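Local coordinates for uncharacterized protein Rv2866 (Mycobacterium tuberculosis, PDB 3G5O), which is the RelE-family toxin RelG of a type II toxin-antitoxin system, an RNase that cleaves preferentially at the 3'-end of purine ribonucleotides and is neutralised by its antitoxin, at residues V20-T23 against T24-R28. Numbering follows the deposited sequence.
Sequences VRFT and TTARR
Thr-23 and Thr-25 both turn OG1 into the position between their own backbone N and carbonyl carbon (chi1 56° for Thr-23), and this sets the two side chains side by side, pointing the same way. Their hydroxyls come to 2.6 Å, OG1 to OG1, in the conformer given; Thr-25 has two, so this pairing is less certain. The pair is also tied to strand 87-95: each hydroxyl has one proton, and its hydrogen-bond partner there is a backbone carbonyl, the O of Ile-90 for Thr-23 OG1 and the O of Leu-91 for Thr-25 OG1, so neither buried hydroxyl lacks a polar partner.

Thr-23 is the last strand residue and sits at the N-cap position. Its OG1 lies 3.2 Å from the backbone N of Ala-26, and Arg-27 N donates to the carbonyl O of Thr-23 at 2.9 Å, the first turn of the helix. On the apolar side, the Phe-22 ring swings beside its backbone N (chi1 -81°) and brings CD1 to 3.7 Å from the Ala-26 CB, a methyl that meets the ring obliquely. Ala-45 of helix 35-51 also touches Phe-22, and Ile-90 touches Ala-26. Arg-27 sends its guanidinium away from the strand to a salt bridge with Glu-92 of the Rv2865 antitoxin chain.

The chain turns sharply here: strand and helix run at nearly a right angle, 81° between their directions. Phe-22 and Thr-23 also pair antiparallel with a strand of the antitoxin, while Asp-77 of that chain accepts a bond from Thr-25 N. The arrangement is a strand-to-helix junction with Thr-23 at the N-cap position, on the outermost strand of the RelE-family toxin's own sheet, which the antitoxin continues across the interface.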
loop_
_atom_site.group_PDB
_atom_site.type_symbol
_atom_site.label_atom_id
_atom_site.label_comp_id
_atom_site.label_asym_id
_atom_site.label_seq_id
_atom_site.Cartn_x
_atom_site.Cartn_y
_atom_site.Cartn_z
ATOM N N VAL C 20 -1.007 -26.821 -8.038
ATOM C CA VAL C 20 -1.732 -25.703 -7.398
ATOM C C VAL C 20 -2.530 -26.296 -6.260
ATOM O O VAL C 20 -3.149 -27.364 -6.414
ATOM C CB VAL C 20 -2.669 -24.954 -8.391
ATOM C CG1 VAL C 20 -3.605 -23.935 -7.611
ATOM C CG2 VAL C 20 -1.858 -24.213 -9.428
ATOM N N ARG C 21 -2.479 -25.636 -5.101
ATOM C CA ARG C 21 -3.180 -26.101 -3.907
ATOM C C ARG C 21 -3.918 -24.894 -3.335
ATOM O O ARG C 21 -3.438 -23.753 -3.465
ATOM C CB ARG C 21 -2.176 -26.577 -2.840
ATOM C CG ARG C 21 -1.154 -27.631 -3.257
ATOM C CD ARG C 21 -1.684 -29.034 -3.170
ATOM N NE ARG C 21 -2.117 -29.468 -1.837
ATOM C CZ ARG C 21 -2.647 -30.679 -1.600
ATOM N NH1 ARG C 21 -2.752 -31.552 -2.596
ATOM N NH2 ARG C 21 -3.068 -31.027 -0.386
ATOM N N PHE C 22 -5.041 -25.136 -2.668
ATOM C CA PHE C 22 -5.809 -24.062 -2.029
ATOM C C PHE C 22 -5.662 -24.335 -0.541
ATOM O O PHE C 22 -5.810 -25.495 -0.099
ATOM C CB PHE C 22 -7.321 -24.150 -2.373
ATOM C CG PHE C 22 -7.700 -23.566 -3.726
ATOM C CD1 PHE C 22 -8.421 -22.376 -3.796
ATOM C CD2 PHE C 22 -7.399 -24.238 -4.902
ATOM C CE1 PHE C 22 -8.785 -21.821 -5.029
ATOM C CE2 PHE C 22 -7.754 -23.707 -6.143
ATOM C CZ PHE C 22 -8.478 -22.497 -6.190
ATOM N N THR C 23 -5.396 -23.277 0.217
ATOM C CA THR C 23 -5.457 -23.330 1.686
ATOM C C THR C 23 -6.935 -23.390 2.089
ATOM O O THR C 23 -7.836 -23.129 1.269
ATOM C CB THR C 23 -4.834 -22.078 2.342
ATOM O OG1 THR C 23 -5.478 -20.895 1.838
ATOM C CG2 THR C 23 -3.321 -21.989 2.062
ATOM N N THR C 24 -7.171 -23.705 3.363
ATOM C CA THR C 24 -8.506 -23.587 3.988
ATOM C C THR C 24 -9.075 -22.207 3.845
ATOM O O THR C 24 -10.269 -22.042 3.583
ATOM C CB THR C 24 -8.471 -23.956 5.524
ATOM O OG1 THR C 24 -8.011 -25.298 5.645
ATOM C CG2 THR C 24 -9.850 -23.864 6.155
ATOM N N THR C 25 -8.224 -21.199 3.985
ATOM C CA THR C 25 -8.694 -19.785 3.887
ATOM C C THR C 25 -9.225 -19.524 2.496
ATOM O O THR C 25 -10.281 -18.893 2.334
ATOM C CB THR C 25 -7.626 -18.653 4.080
ATOM O OG1 THR C 25 -6.408 -19.005 3.431
ATOM C CG2 THR C 25 -7.391 -18.276 5.544
ATOM N N ALA C 26 -8.505 -19.986 1.483
ATOM C CA ALA C 26 -8.901 -19.777 0.087
ATOM C C ALA C 26 -10.159 -20.580 -0.248
ATOM O O ALA C 26 -11.019 -20.127 -0.987
ATOM C CB ALA C 26 -7.774 -20.178 -0.835
ATOM N N ARG C 27 -10.238 -21.786 0.272
ATOM C CA ARG C 27 -11.426 -22.617 0.087
ATOM C C ARG C 27 -12.675 -21.933 0.629
ATOM O O ARG C 27 -13.715 -21.915 -0.034
ATOM C CB ARG C 27 -11.207 -24.018 0.726
ATOM C CG ARG C 27 -12.264 -25.018 0.305
ATOM C CD ARG C 27 -12.401 -26.197 1.288
ATOM N NE ARG C 27 -13.832 -26.531 1.363
ATOM C CZ ARG C 27 -14.712 -25.919 2.150
ATOM N NH1 ARG C 27 -14.337 -24.958 3.002
ATOM N NH2 ARG C 27 -15.987 -26.273 2.088
ATOM N N ARG C 28 -12.587 -21.340 1.815
ATOM C CA ARG C 28 -13.705 -20.568 2.361
ATOM C C ARG C 28 -14.117 -19.426 1.449
ATOM O O ARG C 28 -15.322 -19.167 1.279
ATOM C CB ARG C 28 -13.393 -20.020 3.755
ATOM C CG ARG C 28 -13.494 -21.129 4.832
ATOM C CD ARG C 28 -13.629 -20.543 6.261
ATOM N NE ARG C 28 -12.706 -19.454 6.564
ATOM C CZ ARG C 28 -11.460 -19.624 7.009
ATOM N NH1 ARG C 28 -10.967 -20.841 7.192
ATOM N NH2 ARG C 28 -10.696 -18.573 7.258
#